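Local atomic coordinates of poly-gamma-glutamate hydrolase (Bacillus phage phiNIT1, PDB entry 3A9L), a protein that hydrolyses the gamma-glutamyl linkages of bacterial poly-gamma-glutamate as a zinc-dependent phage peptidase. Residues M34-P39 with V100-Y105; P39-I44 with L63-G68; V79-F84 with D150-R155; T113-L118 with K160-E165. All coordinates share one frame; numbering follows the deposited sequence.

Interaction 1 (M34-P39 with V100-Y105); sequences MIYFSP and VSFHGY. With ZN (zinc ion), chain C.
Y36 and V100 lie side by side on one face of two adjacent parallel strands in the middle of the mixed sheet of this zinc peptidase, the axes of 34-38 and 100-105 being 4.8 Å apart. The Y36 ring rests its CD1 against V100 CB at 3.5 Å, while V100 CG1 sits in the ring plane at the edge and M34 SD lies over one face, displaced toward the rim. M34 reaches there because its chain bends at chi2 and chi3, which also brings SD near V100 CG2. Further along the same face the F102 ring meets Y36 rim to rim, F102 CE1 to Y36 CD1 at 3.5 Å with the planes at 49°, neither ring lying over the other. Helix 48-59 packs on F102, and Y36 OH is bonded to E203. On the reverse face, F37 turns its ring over S101 CB. Backbone bonds V100 N to I35 O, F37 N to V100 O and F102 N to F37 O fix the register. S38 OG, anti to its own N (chi1 173°), continues the link by donating to F102 O at 2.9 Å. Beyond it P39 and H103 cross at about a right angle, P39 CG 3.7 Å from H103 CE1, while H103 ND1 binds the zinc ion at 2.1 Å.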
loop_
_atom_site.group_PDB
_atom_site.type_symbol
_atom_site.label_atom_id
_atom_site.label_comp_id
_atom_site.label_asym_id
_atom_site.label_seq_id
_atom_site.Cartn_x
_atom_site.Cartn_y
_atom_site.Cartn_z
ATOM N N MET A 34 0.431 -8.457 13.378
ATOM C CA MET A 34 0.539 -9.440 12.298
ATOM C C MET A 34 0.559 -8.848 10.883
ATOM O O MET A 34 -0.240 -7.955 10.549
ATOM C CB MET A 34 -0.613 -10.458 12.414
ATOM C CG MET A 34 -0.602 -11.585 11.393
ATOM S SD MET A 34 0.960 -12.471 11.305
ATOM C CE MET A 34 0.783 -13.650 12.596
ATOM N N ILE A 35 1.463 -9.359 10.038
ATOM C CA ILE A 35 1.573 -8.881 8.670
ATOM C C ILE A 35 1.702 -10.095 7.724
ATOM O O ILE A 35 2.525 -10.966 7.941
ATOM C CB ILE A 35 2.796 -7.921 8.476
ATOM C CG1 ILE A 35 2.925 -7.492 7.013
ATOM C CG2 ILE A 35 4.096 -8.558 9.030
ATOM C CD1 ILE A 35 4.037 -6.447 6.719
ATOM N N TYR A 36 0.849 -10.141 6.711
ATOM C CA TYR A 36 0.879 -11.200 5.748
ATOM C C TYR A 36 1.437 -10.636 4.488
ATOM O O TYR A 36 1.007 -9.583 4.022
ATOM C CB TYR A 36 -0.531 -11.703 5.502
ATOM C CG TYR A 36 -1.147 -12.342 6.705
ATOM C CD1 TYR A 36 -0.727 -13.602 7.125
ATOM C CD2 TYR A 36 -2.127 -11.686 7.447
ATOM C CE1 TYR A 36 -1.297 -14.220 8.224
ATOM C CE2 TYR A 36 -2.691 -12.306 8.580
ATOM C CZ TYR A 36 -2.267 -13.577 8.933
ATOM O OH TYR A 36 -2.792 -14.214 10.031
ATOM N N PHE A 37 2.412 -11.329 3.920
ATOM C CA PHE A 37 3.142 -10.699 2.820
ATOM C C PHE A 37 3.861 -11.679 1.924
ATOM O O PHE A 37 4.059 -12.838 2.268
ATOM C CB PHE A 37 4.116 -9.639 3.366
ATOM C CG PHE A 37 5.396 -10.201 3.877
ATOM C CD1 PHE A 37 5.485 -10.739 5.170
ATOM C CD2 PHE A 37 6.519 -10.220 3.062
ATOM C CE1 PHE A 37 6.695 -11.281 5.628
ATOM C CE2 PHE A 37 7.729 -10.764 3.506
ATOM C CZ PHE A 37 7.818 -11.305 4.777
ATOM N N SER A 38 4.236 -11.202 0.744
ATOM C CA SER A 38 5.066 -11.979 -0.148
ATOM C C SER A 38 6.082 -11.073 -0.889
ATOM O O SER A 38 5.735 -9.982 -1.349
ATOM C CB SER A 38 4.223 -12.800 -1.118
ATOM O OG SER A 38 5.079 -13.421 -2.062
ATOM N N PRO A 39 7.355 -11.510 -0.954
ATOM C CA PRO A 39 8.321 -10.793 -1.791
ATOM C C PRO A 39 8.250 -11.218 -3.263
ATOM O O PRO A 39 8.900 -10.599 -4.129
ATOM C CB PRO A 39 9.671 -11.190 -1.188
ATOM C CG PRO A 39 9.458 -12.543 -0.573
ATOM C CD PRO A 39 7.988 -12.558 -0.116
ATOM N N VAL A 100 3.733 -13.711 8.613
ATOM C CA VAL A 100 3.519 -14.927 7.813
ATOM C C VAL A 100 3.789 -14.634 6.330
ATOM O O VAL A 100 3.140 -13.771 5.723
ATOM C CB VAL A 100 2.092 -15.474 8.021
ATOM C CG1 VAL A 100 1.821 -16.643 7.103
ATOM C CG2 VAL A 100 1.888 -15.918 9.454
ATOM N N SER A 101 4.721 -15.368 5.720
ATOM C CA SER A 101 5.096 -15.082 4.316
ATOM C C SER A 101 4.496 -16.140 3.400
ATOM O O SER A 101 4.340 -17.259 3.809
ATOM C CB SER A 101 6.598 -15.062 4.144
ATOM O OG SER A 101 7.176 -16.315 4.460
ATOM N N PHE A 102 4.155 -15.778 2.172
ATOM C CA PHE A 102 3.545 -16.741 1.261
ATOM C C PHE A 102 4.369 -16.918 -0.027
ATOM O O PHE A 102 4.616 -15.958 -0.751
ATOM C CB PHE A 102 2.109 -16.331 0.917
ATOM C CG PHE A 102 1.186 -16.265 2.111
ATOM C CD1 PHE A 102 1.180 -15.149 2.960
ATOM C CD2 PHE A 102 0.338 -17.320 2.391
ATOM C CE1 PHE A 102 0.314 -15.090 4.084
ATOM C CE2 PHE A 102 -0.536 -17.268 3.489
ATOM C CZ PHE A 102 -0.527 -16.161 4.340
ATOM N N HIS A 103 4.721 -18.166 -0.324
ATOM C CA HIS A 103 5.637 -18.508 -1.425
ATOM C C HIS A 103 5.113 -19.556 -2.341
ATOM O O HIS A 103 4.234 -20.356 -1.984
ATOM C CB HIS A 103 6.996 -18.955 -0.890
ATOM C CG HIS A 103 7.823 -17.827 -0.355
ATOM N ND1 HIS A 103 8.740 -17.156 -1.126
ATOM C CD2 HIS A 103 7.850 -17.240 0.869
ATOM C CE1 HIS A 103 9.300 -16.201 -0.400
ATOM N NE2 HIS A 103 8.781 -16.237 0.813
ATOM N N GLY A 104 5.641 -19.551 -3.560
ATOM C CA GLY A 104 5.283 -20.595 -4.531
ATOM C C GLY A 104 6.503 -21.426 -4.934
ATOM O O GLY A 104 7.559 -20.874 -5.230
ATOM N N TYR A 105 6.382 -22.753 -4.929
ATOM C CA TYR A 105 7.500 -23.565 -5.419
ATOM C C TYR A 105 6.977 -24.469 -6.523
ATOM O O TYR A 105 5.773 -24.718 -6.588
ATOM C CB TYR A 105 8.233 -24.329 -4.274
ATOM C CG TYR A 105 7.509 -25.553 -3.752
ATOM C CD1 TYR A 105 7.727 -26.812 -4.317
ATOM C CD2 TYR A 105 6.598 -25.456 -2.689
ATOM C CE1 TYR A 105 7.047 -27.949 -3.836
ATOM C CE2 TYR A 105 5.922 -26.590 -2.197
ATOM C CZ TYR A 105 6.154 -27.826 -2.774
ATOM O OH TYR A 105 5.485 -28.933 -2.301
HETATM ZN ZN ZN C . 9.289 -17.384 -3.135
HETATM O O HOH W 1 9.371 -19.659 -3.148
#

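Interaction 2 (P39-I44 with L63-G68). With ZN (zinc ion), chain C.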
loop_
_atom_site.group_PDB
_atom_site.type_symbol
_atom_site.label_atom_id
_atom_site.label_comp_id
_atom_site.label_asym_id
_atom_site.label_seq_id
_atom_site.Cartn_x
_atom_site.Cartn_y
_atom_site.Cartn_z
ATOM N N PRO A 39 7.355 -11.510 -0.954
ATOM C CA PRO A 39 8.321 -10.793 -1.791
ATOM C C PRO A 39 8.250 -11.218 -3.263
ATOM O O PRO A 39 8.900 -10.599 -4.129
ATOM C CB PRO A 39 9.671 -11.190 -1.188
ATOM C CG PRO A 39 9.458 -12.543 -0.573
ATOM C CD PRO A 39 7.988 -12.558 -0.116
ATOM N N HIS A 40 7.495 -12.291 -3.503
ATOM C CA HIS A 40 7.382 -12.963 -4.814
ATOM C C HIS A 40 5.921 -13.010 -5.322
ATOM O O HIS A 40 5.414 -14.055 -5.809
ATOM C CB HIS A 40 8.079 -14.349 -4.765
ATOM C CG HIS A 40 9.468 -14.303 -4.178
ATOM N ND1 HIS A 40 10.030 -15.353 -3.485
ATOM C CD2 HIS A 40 10.394 -13.313 -4.159
ATOM C CE1 HIS A 40 11.231 -15.015 -3.053
ATOM N NE2 HIS A 40 11.471 -13.774 -3.440
ATOM N N ALA A 41 5.241 -11.862 -5.219
ATOM C CA ALA A 41 3.827 -11.769 -5.593
ATOM C C ALA A 41 3.595 -11.394 -7.070
ATOM O O ALA A 41 4.536 -11.324 -7.847
ATOM C CB ALA A 41 3.091 -10.809 -4.669
ATOM N N GLY A 42 2.328 -11.180 -7.436
ATOM C CA GLY A 42 1.941 -10.960 -8.836
ATOM C C GLY A 42 2.306 -12.213 -9.594
ATOM O O GLY A 42 2.035 -13.308 -9.116
ATOM N N GLY A 43 2.937 -12.032 -10.751
ATOM C CA GLY A 43 3.434 -13.108 -11.623
ATOM C C GLY A 43 4.696 -13.887 -11.212
ATOM O O GLY A 43 4.951 -14.961 -11.756
ATOM N N ILE A 44 5.486 -13.388 -10.256
ATOM C CA ILE A 44 6.703 -14.128 -9.810
ATOM C C ILE A 44 6.350 -15.532 -9.255
ATOM O O ILE A 44 6.877 -16.571 -9.733
ATOM C CB ILE A 44 7.578 -13.325 -8.793
ATOM C CG1 ILE A 44 7.743 -11.862 -9.219
ATOM C CG2 ILE A 44 8.952 -14.005 -8.587
ATOM C CD1 ILE A 44 8.149 -10.907 -8.094
ATOM N N LEU A 63 -0.629 -5.940 5.171
ATOM C CA LEU A 63 -0.316 -6.548 3.887
ATOM C C LEU A 63 0.916 -5.877 3.309
ATOM O O LEU A 63 1.099 -4.660 3.441
ATOM C CB LEU A 63 -1.504 -6.351 2.920
ATOM C CG LEU A 63 -1.437 -6.629 1.410
ATOM C CD1 LEU A 63 -2.821 -6.978 0.824
ATOM C CD2 LEU A 63 -0.777 -5.492 0.611
ATOM N N TYR A 64 1.762 -6.675 2.656
ATOM C CA TYR A 64 2.833 -6.135 1.818
ATOM C C TYR A 64 2.990 -7.097 0.682
ATOM O O TYR A 64 3.003 -8.298 0.940
ATOM C CB TYR A 64 4.149 -6.071 2.576
ATOM C CG TYR A 64 5.323 -5.759 1.670
ATOM C CD1 TYR A 64 5.994 -6.785 0.984
ATOM C CD2 TYR A 64 5.758 -4.464 1.495
ATOM C CE1 TYR A 64 7.044 -6.517 0.175
ATOM C CE2 TYR A 64 6.833 -4.184 0.686
ATOM C CZ TYR A 64 7.456 -5.209 0.027
ATOM O OH TYR A 64 8.499 -4.955 -0.800
ATOM N N LEU A 65 3.123 -6.581 -0.547
ATOM C CA LEU A 65 3.349 -7.417 -1.749
ATOM C C LEU A 65 4.337 -6.788 -2.707
ATOM O O LEU A 65 4.099 -5.684 -3.201
ATOM C CB LEU A 65 2.047 -7.568 -2.528
ATOM C CG LEU A 65 0.818 -8.186 -1.934
ATOM C CD1 LEU A 65 -0.279 -7.994 -2.932
ATOM C CD2 LEU A 65 1.057 -9.689 -1.659
ATOM N N PHE A 66 5.437 -7.473 -2.987
ATOM C CA PHE A 66 6.339 -7.051 -4.075
ATOM C C PHE A 66 5.937 -7.892 -5.251
ATOM O O PHE A 66 6.094 -9.117 -5.209
ATOM C CB PHE A 66 7.825 -7.279 -3.713
ATOM C CG PHE A 66 8.791 -6.776 -4.753
ATOM C CD1 PHE A 66 9.201 -7.622 -5.803
ATOM C CD2 PHE A 66 9.331 -5.492 -4.683
ATOM C CE1 PHE A 66 10.083 -7.171 -6.788
ATOM C CE2 PHE A 66 10.218 -5.043 -5.660
ATOM C CZ PHE A 66 10.598 -5.890 -6.713
ATOM N N GLN A 67 5.362 -7.243 -6.271
ATOM C CA GLN A 67 4.627 -7.965 -7.330
ATOM C C GLN A 67 5.319 -7.873 -8.679
ATOM O O GLN A 67 5.636 -6.767 -9.110
ATOM C CB GLN A 67 3.217 -7.358 -7.500
ATOM C CG GLN A 67 2.230 -7.560 -6.332
ATOM C CD GLN A 67 0.775 -7.390 -6.777
ATOM O OE1 GLN A 67 0.020 -8.354 -6.816
ATOM N NE2 GLN A 67 0.409 -6.190 -7.185
ATOM N N GLY A 68 5.527 -9.025 -9.341
ATOM C CA GLY A 68 5.849 -9.048 -10.774
ATOM C C GLY A 68 4.640 -8.738 -11.647
ATOM O O GLY A 68 3.536 -9.223 -11.380
HETATM ZN ZN ZN C . 9.289 -17.384 -3.135
HETATM O O HOH W 1 9.371 -19.659 -3.148
#
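A41 pairs with Q67 and G42 with G68 in parallel register at the end of the strands, through A41 N to F66 O, G68 N to A41 O and G43 N to G68 O, each 2.9 Å. A41 CB packs against L65 CD2 at 3.8 Å and equally close to Q67 CG, on the face where helix 48-59 lies. Q67 runs extended beyond CG, past G42, and its amide is held at both ends, OE1 by T49 and NE2 by N24. These two strands and helix 48-59 form a beta-alpha-beta unit; the chain turns a corner at P39 and H40, and H40 is a zinc ligand. It then makes a type II' turn from A41 to I44, with G42 at a phi of 62°, which favours glycine. I44 folds back over the second strand: I44 CD1 lies 3.5 Å from G68 N and 4.1 Å from F66 CD1, at the edge of the ring. F66, with CG anti to its backbone N (chi1 -176°), sets its CD1 3.4 Å from P39 O. H40 points away from the neighbouring strand, its ring covered on one face by P39 CG over the centre. Its ND1 binds the zinc ion at 2.2 Å, and NE2 is bonded to V79 O, which helps fix the rotation of the imidazole.

Interaction 3 (V79-F84 with D150-R155); sequences VTSTHF and DNIVNR. With PO4 (phosphate ion), chain D.
S81 and I152 join two loops beside the zinc site of this peptidase, one leading into helix 87-94 and the other containing a short 3-10 segment, 152-153. One direct hydrogen bond links them, I152 N to S81 O at 3.0 Å; it is nearly straight at the hydrogen (166°), although the donor stands well above the carbonyl plane. An Asx turn shapes the second loop: N151 OD1 accepts from V153 N in the carbonyl plane, on a lone pair, while ND2 is held by Q163 of strand 162-167. Van der Waals contacts flank the bond: S81 CB lies 3.6 Å from N151 OD1 and packs on I152 CG2, and on the outer side T82 CB meets D150 CB at 4.0 Å. F84 approaches I152 more loosely, F84 CD1 to I152 CG1 at 4.5 Å with the ring oblique. Water adds further bridges: one molecule binds N151 OD1 and, weakly, S81 OG; another lies in the plane of the R155 guanidinium at its edge, accepts from NH1, and is close to both F84 O and D150 O. S81, T80 and H78 bind a phosphate ion, probably from the crystallisation liquor. S81 OG, placed beside its own N by a chi1 of -41°, turns to phosphate O3 at an unusually short distance whose exact length is doubtful; S81 N donates to the same O3 at 3.0 Å.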
loop_
_atom_site.group_PDB
_atom_site.type_symbol
_atom_site.label_atom_id
_atom_site.label_comp_id
_atom_site.label_asym_id
_atom_site.label_seq_id
_atom_site.Cartn_x
_atom_site.Cartn_y
_atom_site.Cartn_z
ATOM N N VAL A 79 14.034 -12.305 -6.053
ATOM C CA VAL A 79 15.135 -12.190 -5.126
ATOM C C VAL A 79 14.806 -13.055 -3.908
ATOM O O VAL A 79 13.867 -12.790 -3.145
ATOM C CB VAL A 79 15.483 -10.707 -4.807
ATOM C CG1 VAL A 79 16.484 -10.596 -3.684
ATOM C CG2 VAL A 79 16.084 -10.018 -6.082
ATOM N N THR A 80 15.560 -14.129 -3.760
ATOM C CA THR A 80 15.338 -15.048 -2.669
ATOM C C THR A 80 15.151 -14.330 -1.315
ATOM O O THR A 80 15.760 -13.281 -1.073
ATOM C CB THR A 80 16.487 -16.055 -2.607
ATOM O OG1 THR A 80 16.038 -17.248 -1.951
ATOM C CG2 THR A 80 17.712 -15.441 -1.908
ATOM N N SER A 81 14.314 -14.898 -0.443
ATOM C CA SER A 81 13.958 -14.276 0.866
ATOM C C SER A 81 15.120 -13.942 1.804
ATOM O O SER A 81 15.066 -12.949 2.547
ATOM C CB SER A 81 12.946 -15.140 1.639
ATOM O OG SER A 81 11.944 -15.667 0.792
ATOM N N THR A 82 16.170 -14.769 1.805
ATOM C CA THR A 82 17.348 -14.426 2.599
ATOM C C THR A 82 18.087 -13.155 2.098
ATOM O O THR A 82 18.950 -12.655 2.799
ATOM C CB THR A 82 18.373 -15.557 2.598
ATOM O OG1 THR A 82 18.754 -15.809 1.245
ATOM C CG2 THR A 82 17.812 -16.835 3.251
ATOM N N HIS A 83 17.775 -12.680 0.888
ATOM C CA HIS A 83 18.500 -11.563 0.230
ATOM C C HIS A 83 17.565 -10.384 -0.014
ATOM O O HIS A 83 17.959 -9.327 -0.536
ATOM C CB HIS A 83 19.101 -12.016 -1.109
ATOM C CG HIS A 83 20.187 -13.029 -0.961
ATOM N ND1 HIS A 83 20.967 -13.441 -2.016
ATOM C CD2 HIS A 83 20.649 -13.689 0.126
ATOM C CE1 HIS A 83 21.856 -14.317 -1.588
ATOM N NE2 HIS A 83 21.687 -14.483 -0.289
ATOM N N PHE A 84 16.324 -10.579 0.400
ATOM C CA PHE A 84 15.270 -9.666 0.006
ATOM C C PHE A 84 15.283 -8.540 0.983
ATOM O O PHE A 84 15.077 -8.714 2.192
ATOM C CB PHE A 84 13.909 -10.350 -0.063
ATOM C CG PHE A 84 12.801 -9.439 -0.552
ATOM C CD1 PHE A 84 12.105 -8.641 0.342
ATOM C CD2 PHE A 84 12.468 -9.391 -1.895
ATOM C CE1 PHE A 84 11.095 -7.819 -0.088
ATOM C CE2 PHE A 84 11.460 -8.561 -2.337
ATOM C CZ PHE A 84 10.763 -7.798 -1.439
ATOM N N ASP A 150 18.346 -14.307 8.428
ATOM C CA ASP A 150 18.241 -13.503 7.206
ATOM C C ASP A 150 16.875 -13.565 6.538
ATOM O O ASP A 150 16.395 -12.551 6.053
ATOM C CB ASP A 150 19.242 -13.966 6.179
ATOM C CG ASP A 150 20.679 -13.779 6.633
ATOM O OD1 ASP A 150 20.949 -12.871 7.451
ATOM O OD2 ASP A 150 21.543 -14.537 6.128
ATOM N N ASN A 151 16.283 -14.753 6.451
ATOM C CA ASN A 151 14.994 -14.876 5.771
ATOM C C ASN A 151 14.028 -13.735 6.154
ATOM O O ASN A 151 13.609 -13.623 7.312
ATOM C CB ASN A 151 14.359 -16.248 6.031
ATOM C CG ASN A 151 13.142 -16.512 5.128
ATOM O OD1 ASN A 151 12.187 -15.722 5.101
ATOM N ND2 ASN A 151 13.170 -17.629 4.394
ATOM N N ILE A 152 13.676 -12.890 5.195
ATOM C CA ILE A 152 12.768 -11.757 5.499
ATOM C C ILE A 152 11.662 -12.023 6.560
ATOM O O ILE A 152 11.447 -11.182 7.442
ATOM C CB ILE A 152 12.160 -11.102 4.229
ATOM C CG1 ILE A 152 11.307 -9.870 4.595
ATOM C CG2 ILE A 152 11.330 -12.102 3.410
ATOM C CD1 ILE A 152 12.087 -8.701 5.222
ATOM N N VAL A 153 10.990 -13.173 6.495
ATOM C CA VAL A 153 9.928 -13.515 7.458
ATOM C C VAL A 153 10.353 -13.516 8.942
ATOM O O VAL A 153 9.551 -13.148 9.802
ATOM C CB VAL A 153 9.158 -14.841 7.107
ATOM C CG1 VAL A 153 9.827 -16.011 7.748
ATOM C CG2 VAL A 153 7.714 -14.753 7.612
ATOM N N ASN A 154 11.610 -13.865 9.242
ATOM C CA ASN A 154 12.112 -13.831 10.640
ATOM C C ASN A 154 12.701 -12.466 11.036
ATOM O O ASN A 154 13.382 -12.331 12.094
ATOM C CB ASN A 154 13.187 -14.907 10.849
ATOM C CG ASN A 154 12.676 -16.319 10.563
ATOM O OD1 ASN A 154 11.510 -16.670 10.860
ATOM N ND2 ASN A 154 13.543 -17.132 9.923
ATOM N N ARG A 155 12.454 -11.457 10.199
ATOM C CA ARG A 155 12.927 -10.123 10.519
ATOM C C ARG A 155 11.755 -9.231 10.949
ATOM O O ARG A 155 11.867 -8.003 10.944
ATOM C CB ARG A 155 13.702 -9.512 9.360
ATOM C CG ARG A 155 14.875 -10.378 8.902
ATOM C CD ARG A 155 15.568 -9.704 7.762
ATOM N NE ARG A 155 16.126 -8.415 8.169
ATOM C CZ ARG A 155 16.617 -7.520 7.318
ATOM N NH1 ARG A 155 16.649 -7.774 6.010
ATOM N NH2 ARG A 155 17.110 -6.379 7.783
HETATM P P PO4 D . 12.526 -18.337 -2.111
HETATM O O1 PO4 D . 13.935 -18.365 -2.665
HETATM O O2 PO4 D . 12.174 -19.615 -1.367
HETATM O O3 PO4 D . 12.513 -17.191 -1.134
HETATM O O4 PO4 D . 11.525 -18.124 -3.213
HETATM O O HOH W 2 9.846 -16.145 3.461
HETATM O O HOH W 3 15.945 -10.273 4.482
#

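Interaction 4 (T113-L118 with K160-E165)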
loop_
_atom_site.group_PDB
_atom_site.type_symbol
_atom_site.label_atom_id
_atom_site.label_comp_id
_atom_site.label_asym_id
_atom_site.label_seq_id
_atom_site.Cartn_x
_atom_site.Cartn_y
_atom_site.Cartn_z
ATOM N N THR A 113 1.893 -28.131 0.840
ATOM C CA THR A 113 2.405 -26.943 1.494
ATOM C C THR A 113 3.452 -27.331 2.550
ATOM O O THR A 113 3.183 -28.174 3.406
ATOM C CB THR A 113 1.271 -26.125 2.152
ATOM O OG1 THR A 113 0.346 -25.693 1.132
ATOM C CG2 THR A 113 1.846 -24.913 2.878
ATOM N N LEU A 114 4.624 -26.688 2.456
ATOM C CA LEU A 114 5.779 -26.931 3.311
ATOM C C LEU A 114 5.992 -25.694 4.168
ATOM O O LEU A 114 6.348 -24.611 3.662
ATOM C CB LEU A 114 7.036 -27.259 2.472
ATOM C CG LEU A 114 6.877 -28.305 1.348
ATOM C CD1 LEU A 114 8.095 -28.334 0.438
ATOM C CD2 LEU A 114 6.606 -29.699 1.932
ATOM N N VAL A 115 5.739 -25.859 5.466
ATOM C CA VAL A 115 5.673 -24.728 6.391
ATOM C C VAL A 115 6.915 -24.702 7.287
ATOM O O VAL A 115 7.228 -25.687 7.955
ATOM C CB VAL A 115 4.401 -24.810 7.266
ATOM C CG1 VAL A 115 4.158 -23.495 8.011
ATOM C CG2 VAL A 115 3.184 -25.164 6.415
ATOM N N GLY A 116 7.605 -23.569 7.307
ATOM C CA GLY A 116 8.744 -23.415 8.197
ATOM C C GLY A 116 8.760 -22.048 8.817
ATOM O O GLY A 116 7.719 -21.398 8.946
ATOM N N GLY A 117 9.951 -21.586 9.165
ATOM C CA GLY A 117 10.096 -20.326 9.855
ATOM C C GLY A 117 10.430 -20.616 11.315
ATOM O O GLY A 117 10.368 -21.774 11.746
ATOM N N LEU A 118 10.779 -19.575 12.076
ATOM C CA LEU A 118 11.168 -19.757 13.493
ATOM C C LEU A 118 9.996 -19.669 14.459
ATOM O O LEU A 118 10.118 -20.082 15.611
ATOM C CB LEU A 118 12.289 -18.770 13.902
ATOM C CG LEU A 118 13.670 -19.063 13.286
ATOM C CD1 LEU A 118 14.581 -17.879 13.467
ATOM C CD2 LEU A 118 14.305 -20.393 13.819
ATOM N N LYS A 160 10.819 -14.124 14.708
ATOM C CA LYS A 160 10.325 -15.486 14.502
ATOM C C LYS A 160 9.093 -15.450 13.600
ATOM O O LYS A 160 8.001 -15.070 14.046
ATOM C CB LYS A 160 9.938 -16.119 15.840
ATOM C CG LYS A 160 11.014 -16.211 16.884
ATOM C CD LYS A 160 10.460 -16.826 18.172
ATOM C CE LYS A 160 9.209 -16.105 18.679
ATOM N NZ LYS A 160 7.919 -16.815 18.350
ATOM N N GLY A 161 9.260 -15.843 12.335
ATOM C CA GLY A 161 8.197 -15.753 11.352
ATOM C C GLY A 161 7.741 -17.137 10.902
ATOM O O GLY A 161 8.258 -18.127 11.392
ATOM N N VAL A 162 6.754 -17.204 10.000
ATOM C CA VAL A 162 6.267 -18.499 9.496
ATOM C C VAL A 162 6.211 -18.410 7.988
ATOM O O VAL A 162 5.485 -17.586 7.426
ATOM C CB VAL A 162 4.837 -18.845 9.989
ATOM C CG1 VAL A 162 4.243 -20.024 9.207
ATOM C CG2 VAL A 162 4.811 -19.115 11.480
ATOM N N GLN A 163 6.939 -19.292 7.334
ATOM C CA GLN A 163 6.992 -19.299 5.902
ATOM C C GLN A 163 6.107 -20.426 5.321
ATOM O O GLN A 163 6.226 -21.602 5.731
ATOM C CB GLN A 163 8.455 -19.480 5.444
ATOM C CG GLN A 163 8.558 -19.505 3.937
ATOM C CD GLN A 163 9.967 -19.748 3.430
ATOM O OE1 GLN A 163 10.619 -18.824 2.998
ATOM N NE2 GLN A 163 10.424 -21.016 3.457
ATOM N N LEU A 164 5.246 -20.090 4.359
ATOM C CA LEU A 164 4.533 -21.129 3.618
ATOM C C LEU A 164 5.056 -21.238 2.198
ATOM O O LEU A 164 5.135 -20.265 1.492
ATOM C CB LEU A 164 3.008 -20.899 3.574
ATOM C CG LEU A 164 2.179 -21.016 4.867
ATOM C CD1 LEU A 164 2.476 -19.882 5.828
ATOM C CD2 LEU A 164 0.677 -21.028 4.535
ATOM N N GLU A 165 5.405 -22.437 1.774
ATOM C CA GLU A 165 5.874 -22.604 0.399
ATOM C C GLU A 165 4.869 -23.520 -0.280
ATOM O O GLU A 165 4.786 -24.708 0.058
ATOM C CB GLU A 165 7.303 -23.166 0.400
ATOM C CG GLU A 165 8.431 -22.116 0.728
ATOM C CD GLU A 165 9.114 -21.524 -0.499
ATOM O OE1 GLU A 165 8.753 -21.871 -1.620
ATOM O OE2 GLU A 165 10.006 -20.676 -0.348
HETATM O O HOH W 4 8.454 -23.101 4.323
#
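V115 and V162 touch through their CG1 methyls, 3.7 Å apart, on the face of the sheet that helix 120-132 packs against. In both valines CG1 is anti to the backbone N (chi1 -167° and 167°), which brings these branches together beside the backbone carbonyls. L164 adjoins V115 more distantly on this face and reaches helix 190-209. Beneath the side chains run two hydrogen-bonded pairs. L114 N donates to E165 O at 3.1 Å. In return, E165 N donates to L114 O at 3.0 Å, and G116 and Q163 exchange bonds likewise. On the face bearing Q163, one water lies 2.7 Å from L114 O and accepts from Q163 NE2; N151 partners the other end of that amide. Past the strand, G117 has backbone angles that call for glycine and brings its CA within 3.3 Å of G161 O; L118 CB then packs on K160 CB at 4.0 Å. N154 OD1 binds both L118 N and G161 N, tying the two segments together just beyond the paired strands. E165 bends at chi2, its carboxylate leading away from strand 113-116 toward H103 and the zinc ion. The whole is an antiparallel strand pair within a mixed alpha/beta sheet, with E165 beside the metal site.

In the fold
Interactions 1, 2 and 4 lie along one mixed sheet. Strand 34-42 serves both 1 and 2, which share P39, and strand 98-105 of interaction 1 bonds to strand 162-167 of interaction 4, H103 N lying 2.8 Å from L164 O. Interactions 2 and 4, their centres about 17 Å apart, do not touch. The zinc ion gathers H103 from interaction 1 and H40 from interaction 2, with E45 as the third protein ligand; E165 of interaction 4 has its side chain about 4 Å from the metal. Interaction 3 borders this site through its first loop: the S81 side chain comes within about 3 Å of that of H103 and about 4 Å of that of H40, and F84 CE2 packs on P39 CB at 3.4 Å.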